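Local coordinates for transcription antitermination protein NusB (Aquifex aeolicus, PDB 3R2C), which probably acts in transcription antitermination of ribosomal RNA genes, in which it binds the boxA antiterminator sequence of the RNA, at residues A[63-68]-A[83-88]; A[51-56]-A[93-98]; A[15-20]-A[30-35]; A[6-11]-A[101-106]. All blocks are in the same frame, centred on the assembly; numbering follows the deposited sequence. Where two conformers were deposited one is given.

Contact 1. Residues A[63-68]-A[83-88]; sequences SIIEKH and NALRLG. With nucleotides of chain E.
Ile65 carries the apolar contact between helix 58-66 and helix 79-94, and it does so with one methyl. Its CD1 lies 3.8 Å from Leu85 CB and 4.1 Å from Arg86 CG, so the tip of the isoleucine rests where two neighbouring side chains leave the helix. CG1 of Ile65 stands beside the backbone N (chi1 -70°), and an extended second torsion carries CD1 across to helix 79-94. The contact is narrow but buried, and Ile130 and Ile74 also pack on Ile65, while Leu85 also packs on Leu77.

The polar interactions lie on the flank of helix 79-94. Arg86 runs extended from CG to NE, and its NH1 donates to Asn83 OD1 at 3.0 Å, with the oxygen in the guanidinium plane but the donor above the plane of the amide. Its NH2 is held by a salt bridge to Asp62. Asn83 ND2 is satisfied by Tyr79 O and Asp19 OD2, which ties this flank to helix 3-21.

RNA is bound by the backbone just beyond helix 58-66. N3 of U7 of chain E donates to His68 O at 2.8 Å with an N-H...O angle of 155°, and O4 of that base lies near the His68 ring plane, closest to His68 CB (3.9 Å). A carbonyl acceptor at this point is consistent with uracil rather than cytosine, whose N3 carries no hydrogen. Helix packing backed by isoleucines and leucines, with a base held by the loop that follows helix 58-66, belongs to the all-helical NusB fold and its RNA-binding surface.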
# COMPACT_ATOMS: atom_id res chain seq x y z
N SER A 63 1.18 -11.13 -12.53
CA SER A 63 1.22 -12.50 -13.06
C SER A 63 2.31 -13.33 -12.39
O SER A 63 2.12 -14.50 -12.04
CB SER A 63 1.45 -12.45 -14.57
OG SER A 63 1.62 -13.75 -15.09
N ILE A 64 3.49 -12.73 -12.22
CA ILE A 64 4.59 -13.43 -11.57
C ILE A 64 4.21 -13.81 -10.14
O ILE A 64 4.46 -14.92 -9.69
CB ILE A 64 5.85 -12.56 -11.54
CG1 ILE A 64 6.45 -12.50 -12.95
CG2 ILE A 64 6.85 -13.11 -10.52
CD1 ILE A 64 7.42 -11.37 -13.15
N ILE A 65 3.58 -12.89 -9.43
CA ILE A 65 3.12 -13.15 -8.08
C ILE A 65 2.08 -14.28 -8.08
O ILE A 65 2.17 -15.22 -7.30
CB ILE A 65 2.54 -11.86 -7.44
CG1 ILE A 65 3.68 -10.86 -7.16
CG2 ILE A 65 1.77 -12.18 -6.17
CD1 ILE A 65 3.17 -9.43 -6.88
N GLU A 66 1.09 -14.19 -8.98
CA GLU A 66 0.02 -15.18 -9.02
C GLU A 66 0.52 -16.59 -9.32
O GLU A 66 -0.02 -17.56 -8.81
CB GLU A 66 -1.06 -14.76 -10.03
CG GLU A 66 -2.07 -13.79 -9.44
CD GLU A 66 -3.24 -13.52 -10.38
OE1 GLU A 66 -3.14 -13.85 -11.58
OE2 GLU A 66 -4.26 -12.97 -9.91
N LYS A 67 1.54 -16.70 -10.16
CA LYS A 67 2.14 -17.99 -10.45
C LYS A 67 2.58 -18.73 -9.19
O LYS A 67 2.68 -19.95 -9.19
CB LYS A 67 3.33 -17.83 -11.40
CG LYS A 67 3.93 -19.14 -11.88
CD LYS A 67 4.77 -18.94 -13.13
CE LYS A 67 5.14 -20.27 -13.78
NZ LYS A 67 5.92 -20.08 -15.04
N HIS A 68 2.83 -17.99 -8.10
CA HIS A 68 3.29 -18.61 -6.86
C HIS A 68 2.27 -18.50 -5.74
O HIS A 68 2.62 -18.68 -4.59
CB HIS A 68 4.62 -17.98 -6.42
CG HIS A 68 5.72 -18.18 -7.42
ND1 HIS A 68 6.54 -19.29 -7.40
CD2 HIS A 68 6.09 -17.45 -8.50
CE1 HIS A 68 7.38 -19.23 -8.42
NE2 HIS A 68 7.13 -18.12 -9.10
N ASN A 83 0.90 -4.98 -2.23
CA ASN A 83 1.76 -3.89 -2.69
C ASN A 83 3.22 -4.00 -2.23
O ASN A 83 4.13 -3.57 -2.94
CB ASN A 83 1.10 -2.56 -2.36
CG ASN A 83 -0.17 -2.39 -3.17
OD1 ASN A 83 -0.08 -2.25 -4.38
ND2 ASN A 83 -1.33 -2.47 -2.54
N ALA A 84 3.44 -4.65 -1.10
CA ALA A 84 4.80 -4.95 -0.68
C ALA A 84 5.42 -5.98 -1.62
O ALA A 84 6.61 -5.89 -1.96
CB ALA A 84 4.84 -5.44 0.77
N LEU A 85 4.62 -6.96 -2.05
CA LEU A 85 5.07 -7.95 -3.03
C LEU A 85 5.33 -7.31 -4.39
O LEU A 85 6.28 -7.66 -5.07
CB LEU A 85 4.07 -9.12 -3.17
CG LEU A 85 4.18 -10.16 -2.04
CD1 LEU A 85 2.97 -11.11 -2.02
CD2 LEU A 85 5.48 -10.95 -2.16
N ARG A 86 4.49 -6.37 -4.80
CA ARG A 86 4.69 -5.74 -6.09
C ARG A 86 6.01 -5.00 -6.08
O ARG A 86 6.77 -5.02 -7.05
CB ARG A 86 3.55 -4.78 -6.41
CG ARG A 86 2.27 -5.47 -6.92
CD ARG A 86 1.03 -4.58 -6.71
NE ARG A 86 -0.09 -5.03 -7.53
CZ ARG A 86 -1.33 -4.58 -7.43
NH1 ARG A 86 -1.66 -3.67 -6.52
NH2 ARG A 86 -2.25 -5.04 -8.25
N LEU A 87 6.28 -4.33 -4.97
CA LEU A 87 7.50 -3.55 -4.85
C LEU A 87 8.72 -4.48 -4.83
O LEU A 87 9.74 -4.20 -5.48
CB LEU A 87 7.44 -2.70 -3.57
CG LEU A 87 8.68 -1.86 -3.28
CD1 LEU A 87 8.96 -0.90 -4.43
CD2 LEU A 87 8.50 -1.09 -1.95
N GLY A 88 8.63 -5.57 -4.07
CA GLY A 88 9.72 -6.53 -3.98
C GLY A 88 10.05 -7.10 -5.36
O GLY A 88 11.20 -7.23 -5.74
P U E 7 6.73 -20.83 4.24
OP1 U E 7 6.50 -21.13 5.67
OP2 U E 7 7.20 -21.91 3.35
O5' U E 7 5.44 -20.14 3.62
C5' U E 7 4.71 -19.17 4.35
C4' U E 7 3.43 -18.80 3.65
O4' U E 7 3.72 -18.45 2.26
C3' U E 7 2.37 -19.90 3.60
O3' U E 7 1.07 -19.31 3.66
C2' U E 7 2.56 -20.49 2.21
O2' U E 7 1.43 -21.15 1.69
C1' U E 7 2.91 -19.24 1.41
N1 U E 7 3.66 -19.51 0.17
C2 U E 7 2.94 -19.37 -1.00
O2 U E 7 1.77 -19.02 -1.03
N3 U E 7 3.65 -19.64 -2.13
C4 U E 7 4.96 -20.03 -2.23
O4 U E 7 5.42 -20.22 -3.35
C5 U E 7 5.64 -20.17 -0.97
C6 U E 7 4.98 -19.92 0.16

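Contact 2. Residues A[51-56]-A[93-98]; sequences VDTAVR and IFLKSK
Thr53 packs with both of its branches against the end of helix 79-94. The methyl-to-methylene contact is Thr53 CG2 on Phe94 CB, at 3.7 Å. The second apolar neighbour is Leu95, whose CD2 lies 3.5 Å from Thr53 OG1 and whose CG faces both branches of the threonine.

The hydroxyl needs no partner across the contact. With OG1 anti to the carbonyl carbon and beside the backbone N (chi1 -63°), it turns back along its own helix and hydrogen-bonds to Lys49 O, which leaves the methyl to face Phe94. Within the all-helical NusB fold, the contact joins the C-terminal turn of helix 41-56 to the C-terminal end of helix 79-94 and the first loop residue after it. Ala90, one turn before Phe94, packs on Thr53 and on Ala54.

The ring of Phe94 leads away from helix 41-56. It stacks with His57 and touches Glu60, Ile61 and Ile64, so this one residue faces helix 41-56 with its CB and helix 58-66 with its ring.

Backbone geometry closes helix 79-94 at this place. Lys96 has a positive phi of 49°, and its N makes a weak hydrogen bond of 3.3 Å to Ile93 O before the chain turns toward helix 100-114.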
# COMPACT_ATOMS: atom_id res chain seq x y z
N VAL A 51 8.75 3.30 -8.09
CA VAL A 51 7.34 3.50 -8.44
C VAL A 51 7.16 3.39 -9.95
O VAL A 51 6.25 2.69 -10.42
CB VAL A 51 6.79 4.85 -7.94
CG1 VAL A 51 5.40 5.13 -8.55
CG2 VAL A 51 6.69 4.85 -6.41
N ASP A 52 8.02 4.05 -10.71
CA ASP A 52 7.87 4.02 -12.17
C ASP A 52 7.98 2.60 -12.71
O ASP A 52 7.28 2.22 -13.66
CB ASP A 52 8.93 4.91 -12.85
CG ASP A 52 8.66 6.40 -12.63
OD1 ASP A 52 7.55 6.75 -12.19
OD2 ASP A 52 9.57 7.21 -12.93
N THR A 53 8.85 1.81 -12.09
CA THR A 53 9.12 0.45 -12.54
C THR A 53 7.94 -0.46 -12.25
O THR A 53 7.50 -1.21 -13.14
CB THR A 53 10.37 -0.14 -11.85
OG1 THR A 53 11.53 0.62 -12.20
CG2 THR A 53 10.59 -1.59 -12.25
N ALA A 54 7.43 -0.40 -11.03
CA ALA A 54 6.28 -1.21 -10.63
C ALA A 54 5.06 -0.87 -11.48
O ALA A 54 4.31 -1.76 -11.89
CB ALA A 54 5.95 -1.00 -9.14
N VAL A 55 4.83 0.42 -11.71
CA VAL A 55 3.64 0.84 -12.45
C VAL A 55 3.72 0.39 -13.91
O VAL A 55 2.76 -0.16 -14.47
CB VAL A 55 3.47 2.36 -12.41
CG1 VAL A 55 2.48 2.82 -13.51
CG2 VAL A 55 3.01 2.82 -11.03
N ARG A 56 4.87 0.61 -14.53
CA ARG A 56 5.05 0.28 -15.94
C ARG A 56 5.04 -1.24 -16.21
O ARG A 56 4.75 -1.67 -17.32
CB ARG A 56 6.34 0.91 -16.47
CG ARG A 56 6.86 0.28 -17.76
CD ARG A 56 8.15 0.94 -18.23
NE ARG A 56 9.32 0.11 -17.94
CZ ARG A 56 10.26 0.42 -17.05
NH1 ARG A 56 10.20 1.55 -16.36
NH2 ARG A 56 11.27 -0.42 -16.86
N ILE A 93 13.58 -8.15 -9.53
CA ILE A 93 13.54 -8.72 -10.86
C ILE A 93 13.69 -7.67 -11.94
O ILE A 93 14.56 -7.78 -12.78
CB ILE A 93 12.25 -9.51 -11.08
CG1 ILE A 93 12.25 -10.72 -10.14
CG2 ILE A 93 12.13 -9.95 -12.55
CD1 ILE A 93 11.25 -11.78 -10.49
N PHE A 94 12.86 -6.64 -11.89
CA PHE A 94 12.85 -5.69 -12.99
C PHE A 94 14.00 -4.70 -12.88
O PHE A 94 14.47 -4.18 -13.89
CB PHE A 94 11.47 -5.03 -13.10
CG PHE A 94 10.42 -5.97 -13.62
CD1 PHE A 94 9.70 -6.78 -12.76
CD2 PHE A 94 10.19 -6.07 -15.00
CE1 PHE A 94 8.74 -7.66 -13.26
CE2 PHE A 94 9.24 -6.95 -15.50
CZ PHE A 94 8.51 -7.74 -14.63
N LEU A 95 14.50 -4.46 -11.67
CA LEU A 95 15.69 -3.64 -11.52
C LEU A 95 16.93 -4.50 -11.24
O LEU A 95 18.02 -3.97 -11.04
CB LEU A 95 15.50 -2.59 -10.43
CG LEU A 95 14.44 -1.51 -10.74
CD1 LEU A 95 14.28 -0.59 -9.55
CD2 LEU A 95 14.80 -0.72 -12.00
N LYS A 96 16.76 -5.82 -11.21
CA LYS A 96 17.86 -6.77 -11.05
C LYS A 96 18.76 -6.38 -9.88
O LYS A 96 19.96 -6.17 -10.05
CB LYS A 96 18.70 -6.86 -12.34
CG LYS A 96 17.90 -7.20 -13.60
CD LYS A 96 18.81 -7.37 -14.82
CE LYS A 96 17.99 -7.48 -16.12
NZ LYS A 96 18.79 -8.02 -17.26
N SER A 97 18.17 -6.29 -8.68
CA SER A 97 18.90 -5.81 -7.52
C SER A 97 20.17 -6.63 -7.28
O SER A 97 20.15 -7.86 -7.35
CB SER A 97 18.04 -5.90 -6.26
OG SER A 97 18.84 -5.70 -5.10
N LYS A 98 21.25 -5.93 -6.95
CA LYS A 98 22.49 -6.62 -6.60
C LYS A 98 22.62 -6.81 -5.10
O LYS A 98 23.59 -7.41 -4.63
CB LYS A 98 23.70 -5.85 -7.16
CG LYS A 98 23.75 -5.84 -8.69
CD LYS A 98 23.63 -7.26 -9.25
CE LYS A 98 23.53 -7.27 -10.77
NZ LYS A 98 24.86 -7.22 -11.44

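Contact 3. Residues A[15-20]-A[30-35]; sequences LYRWDL and KEVVEE. With ACT (acetate ion), chain K.
Arg17 and Glu35 approach from opposite directions, their flat ends turned 49° against each other. NH2 of Arg17 donates to the syn lone pair of Glu35 OE1 at 2.7 Å. NH1 reaches both carboxylate oxygens, Glu35 OE1 at 2.9 Å and Glu35 OE2 at 3.1 Å, from the syn side but tilted about 20° out of the carboxylate plane. The carboxylate thus meets the guanidinium end-on at its edge, and OE1 accepts from both nitrogens. A chain extended from CG to NE carries the Arg17 guanidinium across to helix 25-36.

Across one face of that guanidinium comes Val32, whose CG2 lies 3.7 Å from Arg17 NH1 and sits toward the rim of the group. Carboxylate at the edge and methyl over the face together limit how the guanidinium can turn.

Helices 3-21 and 25-36 are the consecutive first two helices of the all-helical NusB fold, joined by a short loop; their segments here run obliquely antiparallel, at 135°, with axes 11.3 Å apart. Charge joins the two helices. Glu31 enters the network through a long salt bridge from its OE1 to Arg17 NH1, 3.7 Å, while its stronger partner is Arg21.

A chain of another protein borders the site: one of its basic side chains forms a salt bridge with Glu35 OE2, and an acidic one bonds Tyr16 OH. Away from the network, Lys30 NZ donates to OXT of an acetate ion, probably from the crystallisation liquor, at 2.7 Å.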
# COMPACT_ATOMS: atom_id res chain seq x y z
N LEU A 15 2.30 2.89 -4.01
CA LEU A 15 1.62 1.74 -4.58
C LEU A 15 0.36 1.40 -3.77
O LEU A 15 -0.67 1.07 -4.33
CB LEU A 15 2.55 0.51 -4.62
CG LEU A 15 3.77 0.67 -5.56
CD1 LEU A 15 4.67 -0.58 -5.54
CD2 LEU A 15 3.31 0.97 -6.99
N TYR A 16 0.46 1.49 -2.45
CA TYR A 16 -0.66 1.23 -1.55
C TYR A 16 -1.80 2.21 -1.86
O TYR A 16 -2.95 1.81 -2.06
CB TYR A 16 -0.17 1.32 -0.10
CG TYR A 16 -1.23 1.32 0.99
CD1 TYR A 16 -1.79 0.13 1.46
CD2 TYR A 16 -1.65 2.51 1.57
CE1 TYR A 16 -2.74 0.14 2.48
CE2 TYR A 16 -2.59 2.52 2.58
CZ TYR A 16 -3.14 1.34 3.03
OH TYR A 16 -4.09 1.37 4.02
N ARG A 17 -1.48 3.50 -1.95
CA ARG A 17 -2.50 4.50 -2.29
C ARG A 17 -3.08 4.33 -3.68
O ARG A 17 -4.28 4.55 -3.90
CB ARG A 17 -1.92 5.91 -2.20
CG ARG A 17 -2.08 6.50 -0.84
CD ARG A 17 -1.28 7.77 -0.69
NE ARG A 17 -0.88 7.93 0.70
CZ ARG A 17 -0.51 9.08 1.24
NH1 ARG A 17 -0.49 10.19 0.51
NH2 ARG A 17 -0.17 9.12 2.52
N TRP A 18 -2.24 3.94 -4.62
CA TRP A 18 -2.66 3.75 -6.00
C TRP A 18 -3.68 2.61 -6.05
O TRP A 18 -4.72 2.70 -6.70
CB TRP A 18 -1.42 3.40 -6.83
CG TRP A 18 -1.65 3.22 -8.29
CD1 TRP A 18 -2.43 3.97 -9.11
CD2 TRP A 18 -1.06 2.21 -9.11
NE1 TRP A 18 -2.36 3.50 -10.40
CE2 TRP A 18 -1.51 2.41 -10.43
CE3 TRP A 18 -0.17 1.16 -8.87
CZ2 TRP A 18 -1.13 1.60 -11.48
CZ3 TRP A 18 0.21 0.35 -9.91
CH2 TRP A 18 -0.26 0.58 -11.21
N ASP A 19 -3.39 1.55 -5.30
CA ASP A 19 -4.25 0.37 -5.28
C ASP A 19 -5.61 0.77 -4.72
O ASP A 19 -6.66 0.36 -5.23
CB ASP A 19 -3.60 -0.72 -4.41
CG ASP A 19 -4.07 -2.12 -4.79
OD1 ASP A 19 -4.81 -2.28 -5.77
OD2 ASP A 19 -3.71 -3.08 -4.09
N LEU A 20 -5.60 1.62 -3.70
CA LEU A 20 -6.82 2.03 -3.02
C LEU A 20 -7.63 3.09 -3.76
O LEU A 20 -8.86 3.10 -3.68
CB LEU A 20 -6.49 2.55 -1.63
CG LEU A 20 -6.16 1.43 -0.65
CD1 LEU A 20 -5.45 1.98 0.56
CD2 LEU A 20 -7.44 0.71 -0.28
N LYS A 30 3.71 12.70 -5.76
CA LYS A 30 3.86 14.07 -5.29
C LYS A 30 3.24 14.22 -3.89
O LYS A 30 3.84 14.85 -3.03
CB LYS A 30 3.25 15.03 -6.32
CG LYS A 30 3.19 16.50 -5.91
CD LYS A 30 2.23 17.31 -6.81
CE LYS A 30 2.86 17.69 -8.16
NZ LYS A 30 1.88 18.36 -9.08
N GLU A 31 2.07 13.62 -3.66
CA GLU A 31 1.45 13.70 -2.33
C GLU A 31 2.33 13.10 -1.24
O GLU A 31 2.51 13.68 -0.16
CB GLU A 31 0.10 12.97 -2.31
CG GLU A 31 -1.05 13.70 -2.94
CD GLU A 31 -2.36 12.92 -2.84
OE1 GLU A 31 -2.41 11.90 -2.12
OE2 GLU A 31 -3.33 13.32 -3.50
N VAL A 32 2.88 11.91 -1.50
CA VAL A 32 3.68 11.23 -0.48
C VAL A 32 4.98 11.99 -0.19
O VAL A 32 5.39 12.11 0.96
CB VAL A 32 3.97 9.77 -0.86
CG1 VAL A 32 4.95 9.14 0.14
CG2 VAL A 32 2.66 8.97 -0.91
N VAL A 33 5.62 12.49 -1.24
CA VAL A 33 6.86 13.24 -1.10
C VAL A 33 6.63 14.48 -0.21
O VAL A 33 7.44 14.78 0.68
CB VAL A 33 7.42 13.66 -2.49
CG1 VAL A 33 8.42 14.82 -2.37
CG2 VAL A 33 8.06 12.46 -3.20
N GLU A 34 5.53 15.17 -0.43
CA GLU A 34 5.23 16.35 0.39
C GLU A 34 4.91 15.98 1.84
O GLU A 34 5.34 16.67 2.75
CB GLU A 34 4.07 17.14 -0.22
CG GLU A 34 4.38 17.65 -1.62
CD GLU A 34 3.32 18.60 -2.16
OE1 GLU A 34 2.33 18.86 -1.44
OE2 GLU A 34 3.49 19.08 -3.31
N GLU A 35 4.18 14.89 2.05
CA GLU A 35 3.83 14.47 3.41
C GLU A 35 5.04 14.01 4.22
O GLU A 35 5.11 14.26 5.42
CB GLU A 35 2.80 13.35 3.38
CG GLU A 35 1.42 13.82 2.97
CD GLU A 35 0.56 12.69 2.46
OE1 GLU A 35 0.99 11.52 2.62
OE2 GLU A 35 -0.52 12.95 1.89
C ACT K . 2.07 15.31 -11.50
O ACT K . 1.11 15.09 -12.28
OXT ACT K . 1.85 16.13 -10.58
CH3 ACT K . 3.41 14.64 -11.65

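Contact 4. Residues A[6-11]-A[101-106]; sequences GARDTA and GRVFID. With nucleotides of chain E.
The RNA-binding face of NusB lies here, where Arg8 and Asp106 join across two helices to read a guanine. Asp106 accepts from the Watson-Crick edge of G1 of chain E, with OD1 taking N2 at 2.8 Å and OD2 taking N1 at 2.9 Å. Arg8 NH1 completes the edge by donating to O6 of G1 at 2.9 Å in a nearly straight bond (161°). The same NH1 forms a salt bridge to Asp106 OD2, 2.7 Å, on the anti lone pair, with guanidinium and carboxylate planes 40° apart. OD2 therefore serves arginine and base at once, and each side chain probably helps to position the other. Further ion pairs surround them: Glu91 with NE and Glu99 with NH2 of Arg8, and Lys5 with OD1 of Asp106.

Arg102 is sandwiched between bases: C8 of G1 lies 3.4 Å above the centre of one guanidinium face, and C5 of C3 of chain E lies over the other, toward the rim. A salt bridge from Arg102 NH1 to Glu99 probably helps hold the group there. Farther along, the Phe104 ring turns a face to U4 of chain E, whose N1 stands 3.6 Å above it. Gly101 CA comes within 3.4 Å of O3' of C3, a close passage for the RNA backbone.

Helices 3-21 and 100-114 cross here at -54° with axes 10.8 Å apart. Val103 has its CA over one face of the Arg8 guanidinium, its side chain packs on Glu91 and Leu92 of helix 79-94, and Phe104 reaches helix 117-137.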
# COMPACT_ATOMS: atom_id res chain seq x y z
N GLY A 6 14.37 4.09 3.20
CA GLY A 6 13.37 5.14 3.17
C GLY A 6 12.69 5.24 1.81
O GLY A 6 11.49 5.48 1.72
N ALA A 7 13.45 5.04 0.74
CA ALA A 7 12.89 5.14 -0.61
C ALA A 7 11.87 4.02 -0.86
O ALA A 7 10.86 4.23 -1.53
CB ALA A 7 14.00 5.08 -1.65
N ARG A 8 12.15 2.84 -0.33
CA ARG A 8 11.21 1.72 -0.42
C ARG A 8 9.93 2.00 0.36
O ARG A 8 8.83 1.63 -0.08
CB ARG A 8 11.88 0.43 0.08
CG ARG A 8 12.94 -0.05 -0.89
CD ARG A 8 13.84 -1.15 -0.30
NE ARG A 8 14.96 -1.43 -1.20
CZ ARG A 8 16.24 -1.45 -0.84
NH1 ARG A 8 16.59 -1.27 0.44
NH2 ARG A 8 17.17 -1.69 -1.75
N ASP A 9 10.04 2.65 1.52
CA ASP A 9 8.84 3.05 2.24
C ASP A 9 7.99 4.04 1.41
O ASP A 9 6.77 3.90 1.30
CB ASP A 9 9.19 3.67 3.60
CG ASP A 9 7.96 4.24 4.32
OD1 ASP A 9 7.19 3.44 4.89
OD2 ASP A 9 7.76 5.47 4.29
N THR A 10 8.65 5.04 0.81
CA THR A 10 7.93 5.98 -0.05
C THR A 10 7.22 5.27 -1.18
O THR A 10 6.03 5.51 -1.43
CB THR A 10 8.90 7.02 -0.64
OG1 THR A 10 9.47 7.78 0.44
CG2 THR A 10 8.19 7.95 -1.60
N ALA A 11 7.94 4.39 -1.87
CA ALA A 11 7.40 3.69 -3.02
C ALA A 11 6.23 2.79 -2.60
O ALA A 11 5.20 2.73 -3.29
CB ALA A 11 8.49 2.86 -3.70
N GLY A 101 19.22 -9.46 -0.44
CA GLY A 101 18.91 -9.68 0.96
C GLY A 101 18.42 -8.42 1.62
O GLY A 101 17.57 -8.47 2.50
N ARG A 102 18.94 -7.27 1.20
CA ARG A 102 18.51 -6.01 1.81
C ARG A 102 17.12 -5.64 1.33
O ARG A 102 16.35 -5.05 2.07
CB ARG A 102 19.48 -4.89 1.48
CG ARG A 102 20.71 -4.92 2.34
CD ARG A 102 21.75 -3.96 1.82
NE ARG A 102 22.96 -4.00 2.64
CZ ARG A 102 24.14 -3.53 2.24
NH1 ARG A 102 24.27 -3.00 1.04
NH2 ARG A 102 25.18 -3.60 3.05
N VAL A 103 16.81 -5.99 0.09
CA VAL A 103 15.46 -5.77 -0.41
C VAL A 103 14.46 -6.56 0.44
O VAL A 103 13.45 -6.01 0.88
CB VAL A 103 15.32 -6.17 -1.89
CG1 VAL A 103 13.87 -6.06 -2.34
CG2 VAL A 103 16.23 -5.31 -2.75
N PHE A 104 14.75 -7.83 0.67
CA PHE A 104 13.88 -8.69 1.47
C PHE A 104 13.69 -8.10 2.86
O PHE A 104 12.57 -8.05 3.37
CB PHE A 104 14.47 -10.10 1.62
CG PHE A 104 14.06 -11.08 0.54
CD1 PHE A 104 14.83 -11.25 -0.60
CD2 PHE A 104 12.92 -11.87 0.70
CE1 PHE A 104 14.46 -12.16 -1.58
CE2 PHE A 104 12.55 -12.80 -0.29
CZ PHE A 104 13.32 -12.94 -1.42
N ILE A 105 14.79 -7.69 3.48
CA ILE A 105 14.72 -7.20 4.84
C ILE A 105 13.79 -5.98 4.93
O ILE A 105 12.91 -5.94 5.78
CB ILE A 105 16.11 -6.86 5.39
CG1 ILE A 105 16.83 -8.14 5.81
CG2 ILE A 105 16.01 -5.89 6.59
CD1 ILE A 105 18.32 -7.98 5.95
N ASP A 106 13.98 -5.01 4.04
CA ASP A 106 13.14 -3.81 4.06
C ASP A 106 11.67 -4.08 3.69
O ASP A 106 10.76 -3.47 4.26
CB ASP A 106 13.75 -2.72 3.18
CG ASP A 106 15.01 -2.11 3.79
OD1 ASP A 106 15.20 -2.26 5.02
OD2 ASP A 106 15.79 -1.48 3.06
O5' G E 1 25.31 0.99 6.35
C5' G E 1 24.64 1.19 7.59
C4' G E 1 23.80 -0.00 7.97
O4' G E 1 22.69 -0.12 7.03
C3' G E 1 24.52 -1.35 7.91
O3' G E 1 23.86 -2.23 8.82
C2' G E 1 24.24 -1.78 6.47
O2' G E 1 24.41 -3.15 6.20
C1' G E 1 22.77 -1.35 6.34
N9 G E 1 22.29 -1.14 4.98
C8 G E 1 22.90 -0.70 3.82
N7 G E 1 22.05 -0.63 2.82
C5 G E 1 20.83 -1.03 3.35
C6 G E 1 19.53 -1.17 2.78
O6 G E 1 19.19 -0.96 1.63
N1 G E 1 18.58 -1.60 3.71
C2 G E 1 18.86 -1.87 5.02
N2 G E 1 17.85 -2.28 5.80
N3 G E 1 20.06 -1.76 5.56
C4 G E 1 20.98 -1.34 4.68
P C E 3 23.60 -7.67 6.91
OP1 C E 3 25.00 -8.09 7.12
OP2 C E 3 23.33 -6.26 6.51
O5' C E 3 22.89 -8.66 5.89
C5' C E 3 21.50 -8.55 5.66
C4' C E 3 21.13 -9.13 4.32
O4' C E 3 21.61 -8.25 3.27
C3' C E 3 21.72 -10.51 4.03
O3' C E 3 20.79 -11.25 3.26
C2' C E 3 22.94 -10.16 3.18
O2' C E 3 23.39 -11.21 2.34
C1' C E 3 22.40 -8.99 2.37
N1 C E 3 23.43 -8.11 1.80
C2 C E 3 23.37 -7.81 0.44
O2 C E 3 22.45 -8.28 -0.25
N3 C E 3 24.32 -7.00 -0.10
C4 C E 3 25.29 -6.51 0.66
N4 C E 3 26.19 -5.72 0.07
C5 C E 3 25.38 -6.80 2.05
C6 C E 3 24.44 -7.59 2.58
P U E 4 20.41 -12.74 3.65
OP1 U E 4 20.86 -12.98 5.04
OP2 U E 4 20.93 -13.61 2.57
O5' U E 4 18.83 -12.72 3.59
C5' U E 4 18.10 -11.73 4.29
C4' U E 4 16.67 -12.14 4.40
O4' U E 4 16.08 -12.17 3.08
C3' U E 4 16.44 -13.53 4.95
O3' U E 4 16.51 -13.56 6.36
C2' U E 4 15.08 -13.90 4.36
O2' U E 4 14.03 -13.31 5.11
C1' U E 4 15.14 -13.22 3.00
N1 U E 4 15.53 -14.12 1.90
C2 U E 4 14.65 -15.09 1.49
O2 U E 4 13.59 -15.32 2.04
N3 U E 4 15.07 -15.84 0.42
C4 U E 4 16.23 -15.69 -0.30
O4 U E 4 16.44 -16.44 -1.25
C5 U E 4 17.08 -14.63 0.15
C6 U E 4 16.70 -13.90 1.20

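Overall arrangement
Helix 79-94 is shared by contacts 1 and 2, and helix 3-21 by contacts 3 and 4. Contact 1 is buried and apolar at its centre; contact 2, partly buried, is also mainly apolar, and Ile64 packing on Phe94 joins the two. Contacts 3 and 4 rely on arginine-carboxylate pairs. In contact 3, only partly buried, the pair lies beside another protein chain, whereas contact 4 is buried in the RNA complex and turns its charges to a base. Leu87 links contact 1 to contact 4, and Asp19 joins the polar flank of contact 1 to the helix of contact 3. RNA also meets contact 1, through a backbone carbonyl.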